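Local atomic coordinates of spore germination protein B3 (Bacillus subtilis subsp. subtilis, PDB entry 3N54), a protein that takes part in the spore's germination response to a mixture of L-asparagine, glucose, fructose and potassium ions, as a membrane lipoprotein of a germinant receptor. Residues T203-V207 against L284-V288. Sequence-based numbering, arbitrary orientation.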
ATOM      1  N   THR A 203      -3.941 -12.440   6.438  1.00 39.93           N
ATOM      2  CA  THR A 203      -5.262 -13.061   6.419  1.00 40.53           C
ATOM      3  C   THR A 203      -6.011 -12.718   5.143  1.00 41.52           C
ATOM      4  O   THR A 203      -6.534 -13.601   4.459  1.00 42.59           O
ATOM      5  CB  THR A 203      -6.110 -12.605   7.618  1.00 39.71           C
ATOM      6  OG1 THR A 203      -5.465 -13.006   8.831  1.00 38.95           O
ATOM      7  CG2 THR A 203      -7.509 -13.210   7.555  1.00 40.41           C
ATOM      8  N   LEU A 204      -6.057 -11.427   4.833  1.00 41.54           N
ATOM      9  CA  LEU A 204      -6.779 -10.941   3.662  1.00 42.65           C
ATOM     10  C   LEU A 204      -6.181 -11.525   2.393  1.00 44.09           C
ATOM     11  O   LEU A 204      -6.900 -12.014   1.523  1.00 45.26           O
ATOM     12  CB  LEU A 204      -6.747  -9.412   3.623  1.00 42.01           C
ATOM     13  CG  LEU A 204      -7.715  -8.717   2.673  1.00 42.96           C
ATOM     14  CD1 LEU A 204      -9.149  -9.190   2.902  1.00 42.54           C
ATOM     15  CD2 LEU A 204      -7.591  -7.204   2.845  1.00 42.14           C
ATOM     16  N   SER A 205      -4.857 -11.499   2.306  1.00 44.82           N
ATOM     17  CA  SER A 205      -4.148 -12.052   1.153  1.00 46.84           C
ATOM     18  C   SER A 205      -4.356 -13.560   0.996  1.00 48.75           C
ATOM     19  O   SER A 205      -4.387 -14.070  -0.127  1.00 50.49           O
ATOM     20  CB  SER A 205      -2.653 -11.764   1.274  1.00 47.15           C
ATOM     21  OG  SER A 205      -1.954 -12.293   0.156  1.00 50.99           O
ATOM     22  N   TRP A 206      -4.485 -14.259   2.126  1.00 48.79           N
ATOM     23  CA  TRP A 206      -4.678 -15.710   2.159  1.00 50.80           C
ATOM     24  C   TRP A 206      -6.028 -16.081   1.568  1.00 52.11           C
ATOM     25  O   TRP A 206      -6.126 -16.960   0.709  1.00 54.69           O
ATOM     26  CB  TRP A 206      -4.605 -16.209   3.609  1.00 50.33           C
ATOM     27  CG  TRP A 206      -4.386 -17.686   3.814  1.00 52.71           C
ATOM     28  CD1 TRP A 206      -4.924 -18.721   3.101  1.00 55.55           C
ATOM     29  CD2 TRP A 206      -3.613 -18.286   4.862  1.00 53.21           C
ATOM     30  NE1 TRP A 206      -4.506 -19.924   3.624  1.00 57.39           N
ATOM     31  CE2 TRP A 206      -3.700 -19.683   4.703  1.00 55.48           C
ATOM     32  CE3 TRP A 206      -2.841 -17.773   5.911  1.00 51.97           C
ATOM     33  CZ2 TRP A 206      -3.046 -20.575   5.552  1.00 57.68           C
ATOM     34  CZ3 TRP A 206      -2.191 -18.660   6.757  1.00 53.40           C
ATOM     35  CH2 TRP A 206      -2.300 -20.047   6.574  1.00 56.13           C
ATOM     36  N   VAL A 207      -7.068 -15.410   2.048  1.00 51.03           N
ATOM     37  CA  VAL A 207      -8.435 -15.680   1.620  1.00 52.68           C
ATOM     38  C   VAL A 207      -8.660 -15.266   0.160  1.00 54.25           C
ATOM     39  O   VAL A 207      -9.373 -15.950  -0.571  1.00 56.67           O
ATOM     40  CB  VAL A 207      -9.453 -14.981   2.550  1.00 51.28           C
ATOM     41  CG1 VAL A 207     -10.880 -15.197   2.066  1.00 53.19           C
ATOM     42  CG2 VAL A 207      -9.301 -15.500   3.983  1.00 51.18           C
ATOM     43  N   LEU A 284      -8.654 -18.931  10.434  1.00 47.39           N
ATOM     44  CA  LEU A 284      -8.599 -18.086   9.243  1.00 46.46           C
ATOM     45  C   LEU A 284      -9.954 -17.417   9.021  1.00 46.44           C
ATOM     46  O   LEU A 284     -10.026 -16.224   8.713  1.00 45.13           O
ATOM     47  CB  LEU A 284      -8.197 -18.899   8.004  1.00 47.98           C
ATOM     48  CG  LEU A 284      -7.962 -18.121   6.705  1.00 47.28           C
ATOM     49  CD1 LEU A 284      -6.822 -17.131   6.861  1.00 45.11           C
ATOM     50  CD2 LEU A 284      -7.672 -19.065   5.539  1.00 49.13           C
ATOM     51  N   GLU A 285     -11.021 -18.190   9.197  1.00 48.44           N
ATOM     52  CA  GLU A 285     -12.370 -17.685   8.991  1.00 49.48           C
ATOM     53  C   GLU A 285     -12.710 -16.537   9.932  1.00 48.02           C
ATOM     54  O   GLU A 285     -13.194 -15.498   9.490  1.00 47.39           O
ATOM     55  CB  GLU A 285     -13.407 -18.797   9.156  1.00 52.66           C
ATOM     56  CG  GLU A 285     -14.819 -18.317   8.872  1.00 54.96           C
ATOM     57  CD  GLU A 285     -15.796 -19.444   8.642  1.00 59.75           C
ATOM     58  OE1 GLU A 285     -15.686 -20.491   9.312  1.00 63.31           O
ATOM     59  OE2 GLU A 285     -16.691 -19.271   7.797  1.00 62.94           O
ATOM     60  N   ARG A 286     -12.468 -16.715  11.224  1.00 47.71           N
ATOM     61  CA  ARG A 286     -12.808 -15.651  12.168  1.00 47.43           C
ATOM     62  C   ARG A 286     -11.886 -14.441  11.978  1.00 44.96           C
ATOM     63  O   ARG A 286     -12.317 -13.307  12.145  1.00 44.63           O
ATOM     64  CB  ARG A 286     -12.827 -16.151  13.624  1.00 48.33           C
ATOM     65  CG  ARG A 286     -11.491 -16.305  14.319  1.00 48.16           C
ATOM     66  CD  ARG A 286     -11.707 -16.808  15.776  1.00 50.68           C
ATOM     67  NE  ARG A 286     -11.785 -18.260  15.833  1.00 52.67           N
ATOM     68  CZ  ARG A 286     -10.784 -19.080  16.161  1.00 52.71           C
ATOM     69  NH1 ARG A 286      -9.582 -18.622  16.503  1.00 50.49           N
ATOM     70  NH2 ARG A 286     -10.996 -20.389  16.152  1.00 55.26           N
ATOM     71  N   ASP A 287     -10.633 -14.681  11.609  1.00 43.85           N
ATOM     72  CA  ASP A 287      -9.707 -13.582  11.363  1.00 42.46           C
ATOM     73  C   ASP A 287     -10.130 -12.771  10.137  1.00 42.26           C
ATOM     74  O   ASP A 287     -10.080 -11.544  10.173  1.00 41.58           O
ATOM     75  CB  ASP A 287      -8.264 -14.091  11.231  1.00 42.01           C
ATOM     76  CG  ASP A 287      -7.702 -14.607  12.556  1.00 42.23           C
ATOM     77  OD1 ASP A 287      -8.311 -14.344  13.612  1.00 42.50           O
ATOM     78  OD2 ASP A 287      -6.649 -15.274  12.546  1.00 43.30           O
ATOM     79  N   VAL A 288     -10.582 -13.437   9.071  1.00 43.07           N
ATOM     80  CA  VAL A 288     -10.998 -12.704   7.865  1.00 43.20           C
ATOM     81  C   VAL A 288     -12.313 -11.957   8.105  1.00 44.22           C
ATOM     82  O   VAL A 288     -12.537 -10.902   7.521  1.00 43.80           O
ATOM     83  CB  VAL A 288     -11.106 -13.606   6.606  1.00 44.48           C
ATOM     84  CG1 VAL A 288     -12.341 -14.497   6.662  1.00 46.47           C
ATOM     85  CG2 VAL A 288     -11.134 -12.747   5.350  1.00 44.26           C
TER
HETATM   86  O   HOH W   1      -5.127 -15.746  10.090  1.00 64.96           O
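Leu-284 packs its two methyl groups against the indole of Trp-206 where helix 198-208 crosses helix 271-299; the axes of segments 203-207 and 284-288 come within 9.7 Å, their N-to-C directions 117° apart. With CG anti to the backbone N (chi1 -174°), the leucine reaches over to the ring. CD2 sits over the five-membered part, 3.8 Å from its centroid and 13° from the normal, a CH-pi contact, while CD1 rests near CG of Trp-206. The indole meets Phe-340 of strand 333-342, in the C-terminal sheet beside which both helices pack, with nearly parallel planes, and its NE1 is hydrogen-bonded to Thr-253 OG1. An alanine in place of Trp-206 would probably leave the methyls of Leu-284 without their aromatic face and Thr-253 without its indole partner. Three residues on, Asp-287 lays its CB beside Thr-203, and its OD2 accepts a hydrogen bond from a water that also binds Thr-203 OG1 at 3.0 Å. Both polar ends have further partners: Lys-283 in a salt bridge with the carboxylate, and the Asp-199 carbonyl with the hydroxyl. The CA atoms that lie nearest each other across the two segments are those of Val-288 and Thr-203, 5.9 Å apart. Thr-203 CG2, anti to its own N, presses on the Val-288 backbone, 3.4 Å from N, and Val-288 CG2 meets Val-207 CG2 at 3.6 Å. With no direct hydrogen bond between the two segments, apolar packing carries the buried centre, and polar groups meet through water at the margin.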